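Local coordinates for transferrin (Manduca sexta, PDB 6WB6), which carries iron in the insect, binding a single ferric ion per molecule together with carbonate, at residues A[61-66]-A[369-374]; A[225-230]-A[249-254]; A[291-296]-A[310-315]; A[470-475]-A[578-583]. One frame throughout, in Å; residues are numbered along the deposited sequence.

Contact 1 (A[61-66]-A[369-374]); sequences MYVASK and MSVFAF
Val63 and Val371 meet where helix 58-65 crosses helix 360-375. Their CA atoms are 6.5 Å apart, and the axes of the two short segments make an angle of 133°. The tight part of the contact is here. Val63 uses both methyls. CG2 rests on the backbone of the other helix, 3.8 Å from Val371 O, and CG1 meets Val371 CG1 at 4.1 Å. CG2 also faces the backbone at Phe372. The CB of Phe372 points away, and its side chain packs on Val40 and on helix 597-611.

The second half of the contact is aromatic. Tyr62 CG stands anti to the backbone N (chi1 -175°), which carries the ring to Phe374. Tyr62 OH lies 3.8 Å from Phe374 CE2, at the edge of the phenylalanine ring and near its plane. Tyr62 CE2 comes to the same edge. Replacing Tyr62 with an alanine would probably leave the edge of Phe374 without its neighbour and the Lys66 chain without the ring it lies on.

The packing thins towards solvent. Val371 and Phe374 are partly exposed, and Lys66 is exposed. Lys66 CD sits 4.0 Å above one face of the Tyr62 ring, toward its rim. The amino end of Lys66 leads away from the other helix. Ser65 OG donates to Tyr62 O (2.8 Å), a bond within the last turn of helix 58-65.

The pair is an oblique helix-helix crossing between the two transferrin-like repeats, as expected for the bilobal transferrin fold.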
loop_
_atom_site.group_PDB
_atom_site.type_symbol
_atom_site.label_atom_id
_atom_site.label_comp_id
_atom_site.label_asym_id
_atom_site.label_seq_id
_atom_site.Cartn_x
_atom_site.Cartn_y
_atom_site.Cartn_z
ATOM N N MET A 61 16.090 3.148 -9.797
ATOM C CA MET A 61 17.297 3.883 -10.165
ATOM C C MET A 61 17.389 5.171 -9.376
ATOM O O MET A 61 18.456 5.531 -8.858
ATOM C CB MET A 61 17.295 4.180 -11.672
ATOM C CG MET A 61 17.193 2.915 -12.536
ATOM S SD MET A 61 16.862 3.232 -14.294
ATOM C CE MET A 61 16.457 1.578 -14.885
ATOM N N TYR A 62 16.261 5.864 -9.249
ATOM C CA TYR A 62 16.239 7.070 -8.455
ATOM C C TYR A 62 16.620 6.775 -7.012
ATOM O O TYR A 62 17.457 7.473 -6.437
ATOM C CB TYR A 62 14.863 7.735 -8.542
ATOM C CG TYR A 62 14.866 9.044 -7.814
ATOM C CD1 TYR A 62 15.283 10.202 -8.453
ATOM C CD2 TYR A 62 14.525 9.118 -6.469
ATOM C CE1 TYR A 62 15.315 11.392 -7.803
ATOM C CE2 TYR A 62 14.566 10.326 -5.797
ATOM C CZ TYR A 62 14.960 11.458 -6.478
ATOM O OH TYR A 62 15.015 12.669 -5.848
ATOM N N VAL A 63 16.009 5.752 -6.394
ATOM C CA VAL A 63 16.438 5.367 -5.047
ATOM C C VAL A 63 17.928 5.113 -5.043
ATOM O O VAL A 63 18.642 5.468 -4.096
ATOM C CB VAL A 63 15.676 4.128 -4.547
ATOM C CG1 VAL A 63 16.289 3.616 -3.218
ATOM C CG2 VAL A 63 14.193 4.457 -4.356
ATOM N N ALA A 64 18.420 4.513 -6.118
ATOM C CA ALA A 64 19.807 4.085 -6.152
ATOM C C ALA A 64 20.727 5.287 -6.291
ATOM O O ALA A 64 21.790 5.343 -5.667
ATOM C CB ALA A 64 19.989 3.095 -7.295
ATOM N N SER A 65 20.289 6.289 -7.051
ATOM C CA SER A 65 21.084 7.476 -7.295
ATOM C C SER A 65 21.236 8.330 -6.054
ATOM O O SER A 65 22.062 9.243 -6.056
ATOM C CB SER A 65 20.454 8.311 -8.416
ATOM O OG SER A 65 19.322 9.018 -7.937
ATOM N N LYS A 66 20.469 8.058 -5.003
ATOM C CA LYS A 66 20.543 8.818 -3.764
ATOM C C LYS A 66 21.393 8.143 -2.700
ATOM O O LYS A 66 21.527 8.689 -1.603
ATOM C CB LYS A 66 19.143 9.045 -3.185
ATOM C CG LYS A 66 18.107 9.606 -4.153
ATOM C CD LYS A 66 18.661 10.687 -5.087
ATOM C CE LYS A 66 19.118 11.926 -4.339
ATOM N NZ LYS A 66 19.476 12.999 -5.305
ATOM N N MET A 369 11.777 2.831 3.984
ATOM C CA MET A 369 10.405 2.983 3.523
ATOM C C MET A 369 10.142 4.387 2.991
ATOM O O MET A 369 9.421 4.558 2.005
ATOM C CB MET A 369 9.460 2.650 4.669
ATOM C CG MET A 369 8.009 2.690 4.336
ATOM S SD MET A 369 7.083 1.776 5.566
ATOM C CE MET A 369 7.693 2.526 7.069
ATOM N N SER A 370 10.702 5.415 3.631
ATOM C CA SER A 370 10.472 6.777 3.159
ATOM C C SER A 370 11.051 6.981 1.774
ATOM O O SER A 370 10.421 7.600 0.923
ATOM C CB SER A 370 11.088 7.804 4.100
ATOM O OG SER A 370 11.103 9.036 3.458
ATOM N N VAL A 371 12.290 6.531 1.556
ATOM C CA VAL A 371 12.915 6.748 0.260
ATOM C C VAL A 371 12.167 5.980 -0.819
ATOM O O VAL A 371 11.987 6.468 -1.938
ATOM C CB VAL A 371 14.399 6.362 0.305
ATOM C CG1 VAL A 371 15.062 6.817 -0.938
ATOM C CG2 VAL A 371 15.093 7.035 1.462
ATOM N N PHE A 372 11.678 4.791 -0.490
ATOM C CA PHE A 372 10.897 4.047 -1.461
ATOM C C PHE A 372 9.597 4.787 -1.787
ATOM O O PHE A 372 9.290 5.048 -2.961
ATOM C CB PHE A 372 10.611 2.645 -0.928
ATOM C CG PHE A 372 9.707 1.858 -1.811
ATOM C CD1 PHE A 372 10.188 1.312 -2.983
ATOM C CD2 PHE A 372 8.394 1.670 -1.480
ATOM C CE1 PHE A 372 9.351 0.605 -3.821
ATOM C CE2 PHE A 372 7.554 0.974 -2.317
ATOM C CZ PHE A 372 8.040 0.434 -3.483
ATOM N N ALA A 373 8.830 5.147 -0.753
ATOM C CA ALA A 373 7.561 5.835 -0.973
ATOM C C ALA A 373 7.752 7.064 -1.840
ATOM O O ALA A 373 6.972 7.311 -2.766
ATOM C CB ALA A 373 6.928 6.237 0.346
ATOM N N PHE A 374 8.783 7.859 -1.545
ATOM C CA PHE A 374 9.006 9.067 -2.322
ATOM C C PHE A 374 9.295 8.733 -3.776
ATOM O O PHE A 374 8.731 9.340 -4.684
ATOM C CB PHE A 374 10.156 9.870 -1.748
ATOM C CG PHE A 374 10.407 11.126 -2.482
ATOM C CD1 PHE A 374 9.660 12.248 -2.210
ATOM C CD2 PHE A 374 11.398 11.196 -3.436
ATOM C CE1 PHE A 374 9.874 13.418 -2.867
ATOM C CE2 PHE A 374 11.627 12.376 -4.107
ATOM C CZ PHE A 374 10.861 13.491 -3.815
#

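Contact 2 (A[225-230]-A[249-254])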
loop_
_atom_site.group_PDB
_atom_site.type_symbol
_atom_site.label_atom_id
_atom_site.label_comp_id
_atom_site.label_asym_id
_atom_site.label_seq_id
_atom_site.Cartn_x
_atom_site.Cartn_y
_atom_site.Cartn_z
ATOM N N PHE A 225 -0.165 4.402 -28.505
ATOM C CA PHE A 225 -1.619 4.336 -28.605
ATOM C C PHE A 225 -2.163 5.447 -29.475
ATOM O O PHE A 225 -3.246 5.296 -30.048
ATOM C CB PHE A 225 -2.279 4.390 -27.227
ATOM C CG PHE A 225 -2.401 3.045 -26.577
ATOM C CD1 PHE A 225 -1.368 2.545 -25.837
ATOM C CD2 PHE A 225 -3.535 2.275 -26.735
ATOM C CE1 PHE A 225 -1.447 1.322 -25.266
ATOM C CE2 PHE A 225 -3.621 1.030 -26.144
ATOM C CZ PHE A 225 -2.570 0.557 -25.418
ATOM N N THR A 226 -1.445 6.561 -29.598
ATOM C CA THR A 226 -1.913 7.609 -30.501
ATOM C C THR A 226 -1.740 7.169 -31.953
ATOM O O THR A 226 -2.656 7.293 -32.773
ATOM C CB THR A 226 -1.169 8.910 -30.238
ATOM O OG1 THR A 226 -1.351 9.311 -28.870
ATOM C CG2 THR A 226 -1.663 10.014 -31.156
ATOM N N ARG A 227 -0.580 6.612 -32.274
ATOM C CA ARG A 227 -0.337 6.150 -33.627
ATOM C C ARG A 227 -1.295 5.023 -34.010
ATOM O O ARG A 227 -1.886 5.051 -35.088
ATOM C CB ARG A 227 1.120 5.729 -33.741
ATOM C CG ARG A 227 2.025 6.910 -33.676
ATOM C CD ARG A 227 3.469 6.558 -33.973
ATOM N NE ARG A 227 3.644 6.080 -35.335
ATOM C CZ ARG A 227 3.741 6.866 -36.396
ATOM N NH1 ARG A 227 3.685 8.182 -36.257
ATOM N NH2 ARG A 227 3.906 6.318 -37.593
ATOM N N LYS A 228 -1.509 4.057 -33.124
ATOM C CA LYS A 228 -2.389 2.948 -33.472
ATOM C C LYS A 228 -3.841 3.385 -33.573
ATOM O O LYS A 228 -4.602 2.825 -34.369
ATOM C CB LYS A 228 -2.266 1.833 -32.446
ATOM C CG LYS A 228 -0.897 1.274 -32.383
ATOM C CD LYS A 228 -0.823 0.083 -31.459
ATOM C CE LYS A 228 0.531 -0.522 -31.578
ATOM N NZ LYS A 228 0.760 -1.491 -30.490
ATOM N N PHE A 229 -4.237 4.375 -32.779
ATOM C CA PHE A 229 -5.599 4.879 -32.852
ATOM C C PHE A 229 -5.911 5.320 -34.269
ATOM O O PHE A 229 -7.039 5.179 -34.725
ATOM C CB PHE A 229 -5.775 6.041 -31.862
ATOM C CG PHE A 229 -7.190 6.592 -31.773
ATOM C CD1 PHE A 229 -8.175 5.917 -31.076
ATOM C CD2 PHE A 229 -7.503 7.808 -32.340
ATOM C CE1 PHE A 229 -9.457 6.445 -30.981
ATOM C CE2 PHE A 229 -8.774 8.336 -32.258
ATOM C CZ PHE A 229 -9.749 7.657 -31.582
ATOM N N PHE A 230 -4.907 5.823 -34.980
ATOM C CA PHE A 230 -5.053 6.290 -36.346
ATOM C C PHE A 230 -4.531 5.290 -37.360
ATOM O O PHE A 230 -4.200 5.674 -38.483
ATOM C CB PHE A 230 -4.340 7.625 -36.493
ATOM C CG PHE A 230 -4.896 8.700 -35.592
ATOM C CD1 PHE A 230 -6.173 9.189 -35.783
ATOM C CD2 PHE A 230 -4.146 9.208 -34.549
ATOM C CE1 PHE A 230 -6.665 10.166 -34.965
ATOM C CE2 PHE A 230 -4.638 10.176 -33.740
ATOM C CZ PHE A 230 -5.898 10.659 -33.939
ATOM N N PHE A 249 -6.213 15.748 -36.115
ATOM C CA PHE A 249 -5.649 15.857 -34.780
ATOM C C PHE A 249 -4.188 16.237 -34.883
ATOM O O PHE A 249 -3.574 16.145 -35.944
ATOM C CB PHE A 249 -5.808 14.547 -33.999
ATOM C CG PHE A 249 -7.224 14.156 -33.821
ATOM C CD1 PHE A 249 -7.885 13.449 -34.812
ATOM C CD2 PHE A 249 -7.921 14.557 -32.701
ATOM C CE1 PHE A 249 -9.188 13.107 -34.670
ATOM C CE2 PHE A 249 -9.239 14.227 -32.553
ATOM C CZ PHE A 249 -9.884 13.508 -33.558
ATOM N N ARG A 250 -3.646 16.680 -33.753
ATOM C CA ARG A 250 -2.280 17.154 -33.688
ATOM C C ARG A 250 -1.722 16.899 -32.294
ATOM O O ARG A 250 -2.452 16.923 -31.297
ATOM C CB ARG A 250 -2.188 18.656 -33.994
ATOM C CG ARG A 250 -2.700 19.079 -35.378
ATOM C CD ARG A 250 -1.651 18.933 -36.474
ATOM N NE ARG A 250 -2.093 19.586 -37.707
ATOM C CZ ARG A 250 -2.955 19.066 -38.577
ATOM N NH1 ARG A 250 -3.480 17.874 -38.373
ATOM N NH2 ARG A 250 -3.288 19.743 -39.659
ATOM N N TYR A 251 -0.420 16.670 -32.222
ATOM C CA TYR A 251 0.240 16.806 -30.944
ATOM C C TYR A 251 0.352 18.291 -30.652
ATOM O O TYR A 251 0.561 19.097 -31.554
ATOM C CB TYR A 251 1.628 16.182 -30.950
ATOM C CG TYR A 251 1.696 14.729 -31.284
ATOM C CD1 TYR A 251 1.126 13.769 -30.470
ATOM C CD2 TYR A 251 2.404 14.308 -32.389
ATOM C CE1 TYR A 251 1.217 12.427 -30.788
ATOM C CE2 TYR A 251 2.510 12.993 -32.708
ATOM C CZ TYR A 251 1.920 12.048 -31.913
ATOM O OH TYR A 251 2.048 10.727 -32.265
ATOM N N LEU A 252 0.220 18.652 -29.389
ATOM C CA LEU A 252 0.547 19.986 -28.927
ATOM C C LEU A 252 1.920 19.910 -28.264
ATOM O O LEU A 252 2.128 19.108 -27.342
ATOM C CB LEU A 252 -0.525 20.496 -27.966
ATOM C CG LEU A 252 -0.273 21.867 -27.338
ATOM C CD1 LEU A 252 -0.381 22.992 -28.359
ATOM C CD2 LEU A 252 -1.246 22.120 -26.175
ATOM N N CYS A 253 2.863 20.712 -28.766
ATOM C CA CYS A 253 4.242 20.711 -28.297
ATOM C C CYS A 253 4.456 21.757 -27.203
ATOM O O CYS A 253 3.685 22.712 -27.066
ATOM C CB CYS A 253 5.189 20.954 -29.470
ATOM S SG CYS A 253 4.837 19.919 -30.926
ATOM N N VAL A 254 5.502 21.553 -26.386
ATOM C CA VAL A 254 5.790 22.539 -25.336
ATOM C C VAL A 254 5.957 23.927 -25.948
ATOM O O VAL A 254 5.615 24.935 -25.325
ATOM C CB VAL A 254 7.029 22.141 -24.505
ATOM C CG1 VAL A 254 7.287 23.181 -23.370
ATOM C CG2 VAL A 254 6.855 20.772 -23.911
HETATM O O HOH W 1 3.964 9.853 -34.094
#
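Phe230 and Phe249, with Thr226 and Tyr251, form a buried, mainly apolar contact between the C-terminal end of helix 223-229 and strand 249-252. The phenylalanine rings meet obliquely, their planes at 39° and their centroids 5.3 Å apart. The closest atoms are Phe230 CE1 and Phe249 CD1, at 3.5 Å. An alanine in place of Phe249 would probably leave the outer end of the Phe230 ring without this partner and open a gap under the helix end.

Thr226 CG2 touches Tyr251 CE1 at 3.8 Å. This methyl is anti to the backbone N, while OG1 (chi1 -58°) lies beside that N and bonds to Lys222 O. One water joins the polar ends. It accepts from Arg227 NH1 at 2.7 Å and is 2.8 Å from Tyr251 OH. It lies in the guanidinium plane and in the tyrosine ring plane, so it meets both groups at an edge. Arg227 NE bonds to Pro233 O, which fixes the arginine further.

Around the contact, Thr226 and Tyr251 both pack on Val93 and Val95 of strand 90-97. Phe249 reaches Leu211 and Ala212 of helix 203-213.

Contact 3 (A[291-296]-A[310-315]); sequences EKVKQL and KVLGLS
Leu296, which packs on Leu312, is fixed in helix 286-300 by a backbone bond from Leu296 N to Lys292 O, 3.0 Å long. Its CB points towards the other segment. Across the contact, Leu312 CD1 lies 3.7 Å from Leu296 CB. The same methyl is also 4.5 Å from Val293 CG1, one turn earlier in the helix. Leu312 therefore reaches the helix with one methyl, between two side chains of one face. Val293 makes the looser touch.

The torsions of Leu312 explain the reach. CG stands beside the backbone N (chi1 -84°), and CD1 extends from there to the helix. The chain leaves helix 306-311 at this point. Gly313 follows with a positive phi of 69°, and the backbone turns off after the leucine.

Neighbours complete the apolar cluster. Met20 of helix 14-21 and Trp307 of helix 306-311 touch both leucines. Tyr78 of strand 72-79 packs on Val293, and its OH bonds to Leu312 O, so that backbone carbonyl has a polar partner. Two polar side chains of the helix bond elsewhere: Lys292 NZ to Thr25 OG1, and Gln295 OE1 to Ser27 N.

All the atoms that touch between the two segments are carbons. The contact is held by shape and burial of aliphatic groups. No charge pairs across it, and its direct contacts impose little directional demand.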
loop_
_atom_site.group_PDB
_atom_site.type_symbol
_atom_site.label_atom_id
_atom_site.label_comp_id
_atom_site.label_asym_id
_atom_site.label_seq_id
_atom_site.Cartn_x
_atom_site.Cartn_y
_atom_site.Cartn_z
ATOM N N GLU A 291 25.386 -10.769 -22.520
ATOM C CA GLU A 291 25.089 -11.932 -23.340
ATOM C C GLU A 291 24.352 -12.989 -22.534
ATOM O O GLU A 291 23.460 -13.672 -23.054
ATOM C CB GLU A 291 26.422 -12.447 -23.911
ATOM C CG GLU A 291 26.467 -13.844 -24.546
ATOM C CD GLU A 291 27.827 -14.552 -24.253
ATOM O OE1 GLU A 291 28.349 -14.426 -23.112
ATOM O OE2 GLU A 291 28.378 -15.213 -25.152
ATOM N N LYS A 292 24.718 -13.145 -21.264
ATOM C CA LYS A 292 24.026 -14.091 -20.398
ATOM C C LYS A 292 22.574 -13.681 -20.159
ATOM O O LYS A 292 21.656 -14.494 -20.301
ATOM C CB LYS A 292 24.760 -14.209 -19.068
ATOM C CG LYS A 292 24.089 -15.157 -18.115
ATOM C CD LYS A 292 24.394 -16.603 -18.430
ATOM C CE LYS A 292 23.681 -17.481 -17.441
ATOM N NZ LYS A 292 23.821 -18.902 -17.741
ATOM N N VAL A 293 22.349 -12.442 -19.740
ATOM C CA VAL A 293 20.981 -11.982 -19.503
ATOM C C VAL A 293 20.152 -12.079 -20.782
ATOM O O VAL A 293 19.017 -12.572 -20.771
ATOM C CB VAL A 293 20.997 -10.551 -18.936
ATOM C CG1 VAL A 293 19.573 -10.044 -18.745
ATOM C CG2 VAL A 293 21.730 -10.555 -17.614
ATOM N N LYS A 294 20.704 -11.612 -21.904
ATOM C CA LYS A 294 19.990 -11.729 -23.176
ATOM C C LYS A 294 19.574 -13.163 -23.451
ATOM O O LYS A 294 18.482 -13.415 -23.971
ATOM C CB LYS A 294 20.855 -11.184 -24.324
ATOM C CG LYS A 294 20.985 -9.666 -24.362
ATOM C CD LYS A 294 21.909 -9.157 -25.484
ATOM C CE LYS A 294 21.567 -9.745 -26.882
ATOM N NZ LYS A 294 20.169 -9.498 -27.358
ATOM N N GLN A 295 20.434 -14.129 -23.104
ATOM C CA GLN A 295 20.125 -15.527 -23.403
ATOM C C GLN A 295 19.033 -16.067 -22.493
ATOM O O GLN A 295 18.146 -16.794 -22.947
ATOM C CB GLN A 295 21.394 -16.380 -23.292
ATOM C CG GLN A 295 22.206 -16.330 -24.552
ATOM C CD GLN A 295 23.611 -16.834 -24.368
ATOM O OE1 GLN A 295 23.912 -17.532 -23.392
ATOM N NE2 GLN A 295 24.489 -16.478 -25.303
ATOM N N LEU A 296 19.090 -15.729 -21.201
ATOM C CA LEU A 296 18.022 -16.097 -20.285
ATOM C C LEU A 296 16.698 -15.476 -20.711
ATOM O O LEU A 296 15.643 -16.120 -20.615
ATOM C CB LEU A 296 18.377 -15.652 -18.853
ATOM C CG LEU A 296 19.558 -16.375 -18.198
ATOM C CD1 LEU A 296 20.054 -15.644 -16.924
ATOM C CD2 LEU A 296 19.123 -17.794 -17.876
ATOM N N LYS A 310 10.123 -12.448 -11.585
ATOM C CA LYS A 310 10.426 -12.237 -10.176
ATOM C C LYS A 310 11.919 -12.044 -9.920
ATOM O O LYS A 310 12.306 -11.370 -8.958
ATOM C CB LYS A 310 9.902 -13.425 -9.370
ATOM C CG LYS A 310 8.447 -13.301 -8.931
ATOM C CD LYS A 310 7.471 -13.388 -10.084
ATOM C CE LYS A 310 6.214 -12.558 -9.819
ATOM N NZ LYS A 310 5.228 -12.667 -10.936
ATOM N N VAL A 311 12.771 -12.627 -10.752
ATOM C CA VAL A 311 14.210 -12.573 -10.559
ATOM C C VAL A 311 14.859 -11.628 -11.554
ATOM O O VAL A 311 15.557 -10.697 -11.164
ATOM C CB VAL A 311 14.834 -13.989 -10.639
ATOM C CG1 VAL A 311 16.309 -13.908 -10.454
ATOM C CG2 VAL A 311 14.227 -14.883 -9.594
ATOM N N LEU A 312 14.623 -11.834 -12.847
ATOM C CA LEU A 312 15.286 -10.998 -13.842
ATOM C C LEU A 312 14.586 -9.669 -14.065
ATOM O O LEU A 312 15.202 -8.760 -14.626
ATOM C CB LEU A 312 15.414 -11.729 -15.178
ATOM C CG LEU A 312 16.606 -12.678 -15.344
ATOM C CD1 LEU A 312 16.803 -12.977 -16.834
ATOM C CD2 LEU A 312 17.890 -12.135 -14.780
ATOM N N GLY A 313 13.356 -9.505 -13.586
ATOM C CA GLY A 313 12.653 -8.259 -13.808
ATOM C C GLY A 313 12.276 -8.045 -15.255
ATOM O O GLY A 313 12.296 -6.907 -15.724
ATOM N N LEU A 314 11.997 -9.128 -15.995
ATOM C CA LEU A 314 11.413 -9.039 -17.323
ATOM C C LEU A 314 9.899 -9.140 -17.188
ATOM O O LEU A 314 9.369 -9.308 -16.092
ATOM C CB LEU A 314 11.913 -10.154 -18.231
ATOM C CG LEU A 314 13.418 -10.319 -18.320
ATOM C CD1 LEU A 314 13.728 -11.727 -18.746
ATOM C CD2 LEU A 314 13.990 -9.306 -19.277
ATOM N N SER A 315 9.195 -9.089 -18.318
ATOM C CA SER A 315 7.755 -9.289 -18.336
ATOM C C SER A 315 7.390 -9.916 -19.675
ATOM O O SER A 315 8.220 -10.006 -20.579
ATOM C CB SER A 315 7.000 -7.972 -18.121
ATOM O OG SER A 315 7.034 -7.160 -19.286
#

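Contact 4 (A[470-475]-A[578-583])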
loop_
_atom_site.group_PDB
_atom_site.type_symbol
_atom_site.label_atom_id
_atom_site.label_comp_id
_atom_site.label_asym_id
_atom_site.label_seq_id
_atom_site.Cartn_x
_atom_site.Cartn_y
_atom_site.Cartn_z
ATOM N N LEU A 470 -10.233 -11.023 28.834
ATOM C CA LEU A 470 -10.650 -10.277 30.018
ATOM C C LEU A 470 -11.513 -9.088 29.626
ATOM O O LEU A 470 -12.698 -9.063 29.957
ATOM C CB LEU A 470 -9.417 -9.836 30.809
ATOM C CG LEU A 470 -9.652 -9.122 32.144
ATOM C CD1 LEU A 470 -9.873 -7.641 31.923
ATOM C CD2 LEU A 470 -10.813 -9.748 32.910
ATOM N N HIS A 471 -10.954 -8.110 28.911
ATOM C CA HIS A 471 -11.668 -6.880 28.598
ATOM C C HIS A 471 -13.032 -7.168 27.991
ATOM O O HIS A 471 -14.064 -6.747 28.522
ATOM C CB HIS A 471 -10.836 -6.027 27.641
ATOM C CG HIS A 471 -9.637 -5.399 28.267
ATOM N ND1 HIS A 471 -9.408 -4.040 28.230
ATOM C CD2 HIS A 471 -8.591 -5.940 28.933
ATOM C CE1 HIS A 471 -8.275 -3.770 28.849
ATOM N NE2 HIS A 471 -7.758 -4.905 29.285
ATOM N N ALA A 472 -13.054 -7.887 26.865
ATOM C CA ALA A 472 -14.288 -7.970 26.093
ATOM C C ALA A 472 -15.405 -8.656 26.861
ATOM O O ALA A 472 -16.528 -8.121 26.872
ATOM C CB ALA A 472 -14.003 -8.652 24.749
ATOM N N PRO A 473 -15.195 -9.819 27.496
ATOM C CA PRO A 473 -16.277 -10.401 28.318
ATOM C C PRO A 473 -16.659 -9.539 29.514
ATOM O O PRO A 473 -17.843 -9.457 29.868
ATOM C CB PRO A 473 -15.695 -11.748 28.764
ATOM C CG PRO A 473 -14.490 -11.992 27.862
ATOM C CD PRO A 473 -13.984 -10.663 27.494
ATOM N N LEU A 474 -15.689 -8.889 30.156
ATOM C CA LEU A 474 -16.027 -8.030 31.285
ATOM C C LEU A 474 -16.845 -6.834 30.821
ATOM O O LEU A 474 -17.864 -6.492 31.430
ATOM C CB LEU A 474 -14.768 -7.548 31.998
ATOM C CG LEU A 474 -14.479 -8.054 33.403
ATOM C CD1 LEU A 474 -13.284 -7.269 33.987
ATOM C CD2 LEU A 474 -15.691 -7.923 34.305
ATOM N N PHE A 475 -16.403 -6.174 29.745
ATOM C CA PHE A 475 -17.192 -5.069 29.225
ATOM C C PHE A 475 -18.537 -5.547 28.742
ATOM O O PHE A 475 -19.551 -4.851 28.909
ATOM C CB PHE A 475 -16.517 -4.355 28.064
ATOM C CG PHE A 475 -17.453 -3.399 27.363
ATOM C CD1 PHE A 475 -17.607 -2.105 27.833
ATOM C CD2 PHE A 475 -18.215 -3.802 26.283
ATOM C CE1 PHE A 475 -18.483 -1.230 27.234
ATOM C CE2 PHE A 475 -19.104 -2.929 25.675
ATOM C CZ PHE A 475 -19.233 -1.633 26.151
ATOM N N CYS A 578 -19.947 -12.389 14.358
ATOM C CA CYS A 578 -20.420 -13.291 15.413
ATOM C C CYS A 578 -19.325 -13.274 16.474
ATOM O O CYS A 578 -18.374 -14.061 16.397
ATOM C CB CYS A 578 -20.666 -14.708 14.901
ATOM S SG CYS A 578 -21.338 -15.814 16.176
ATOM N N ASN A 579 -19.456 -12.375 17.442
ATOM C CA ASN A 579 -18.319 -12.025 18.274
ATOM C C ASN A 579 -18.817 -11.349 19.540
ATOM O O ASN A 579 -20.016 -11.135 19.727
ATOM C CB ASN A 579 -17.367 -11.098 17.528
ATOM C CG ASN A 579 -18.061 -9.822 17.038
ATOM O OD1 ASN A 579 -18.448 -8.961 17.838
ATOM N ND2 ASN A 579 -18.215 -9.700 15.716
ATOM N N VAL A 580 -17.869 -10.992 20.396
ATOM C CA VAL A 580 -18.125 -10.159 21.550
ATOM C C VAL A 580 -17.749 -8.717 21.273
ATOM O O VAL A 580 -18.556 -7.812 21.469
ATOM C CB VAL A 580 -17.370 -10.692 22.783
ATOM C CG1 VAL A 580 -17.848 -9.953 24.020
ATOM C CG2 VAL A 580 -17.563 -12.186 22.921
ATOM N N ALA A 581 -16.516 -8.490 20.830
ATOM C CA ALA A 581 -16.064 -7.161 20.464
ATOM C C ALA A 581 -14.988 -7.295 19.410
ATOM O O ALA A 581 -14.247 -8.284 19.377
ATOM C CB ALA A 581 -15.502 -6.382 21.675
ATOM N N MET A 582 -14.884 -6.275 18.576
ATOM C CA MET A 582 -13.708 -6.133 17.747
ATOM C C MET A 582 -12.502 -5.850 18.632
ATOM O O MET A 582 -12.609 -5.156 19.647
ATOM C CB MET A 582 -13.907 -5.005 16.743
ATOM C CG MET A 582 -12.815 -4.966 15.697
ATOM S SD MET A 582 -13.093 -3.681 14.486
ATOM C CE MET A 582 -12.385 -2.331 15.383
ATOM N N ALA A 583 -11.374 -6.393 18.255
ATOM C CA ALA A 583 -10.169 -6.303 19.052
ATOM C C ALA A 583 -9.306 -5.159 18.562
ATOM O O ALA A 583 -9.111 -5.014 17.349
ATOM C CB ALA A 583 -9.388 -7.611 18.984
#
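The methyls of Ala472 and Ala581 both lean into the gap between helix and strand and touch flank to flank, CB to CB at 4.1 Å. Ala472 belongs to helix 467-479, and Ala581 to the short strand 581-582. The CA atoms are just 6.0 Å apart. Two such small side chains let helix and strand come this close.

Val580 approaches the same alanine from beside Ala581. Its CG1 is anti to the backbone N (chi1 -170°), and this puts the methyl against the helix backbone. CG1 lies 3.6 Å from Ala472 O and 4.1 Å from Ala472 CB. The Ala472 methyl thus meets both Val580 and Ala581, while the valine methyl also packs against the Ala472 carbonyl.

Pro473 comes next in the helix. Its CB points away from the strand, but its N is 4.4 Å from Val580 CG1. A proline N carries no hydrogen and makes no bond to the preceding turn, and the helix is kinked here. The bonding resumes at once: Leu474 N binds Leu470 O at 3.0 Å, and Phe475 N binds His471 O.

Neighbours enclose the contact with apolar groups. Phe467 touches both alanines, Tyr476 packs on Val580, and Ala438 of strand 437-443 lies against Ala472. Cys578, in the loop before the strand, is tied to Cys561 by a disulfide.

Val580 and Ala581 both face Ala438 on the adjacent antiparallel strand and bond to it through the backbone. This is a classic beta bulge, here under a helix that packs on the mixed sheet of the second transferrin-like repeat.

In the fold
From the N terminus, helix 58-65 comes first and starts contact 1, which closes only at helix 360-375. That loop spans 302 residues and joins the first transferrin-like repeat to the second. Contacts 2 and 3 both fall within it, one after the other. Contact 2 is a short closure between helix 223-229 and strand 249-252. Contact 3 ties helix 286-300 to the end of helix 306-311; its centre is about 33 Å from that of contact 2. Contact 4 follows contact 1 in series and lies within the second repeat, joining helix 467-479 to strand 581-582. Its centre is about 61 Å from that of contact 2. No two loops cross.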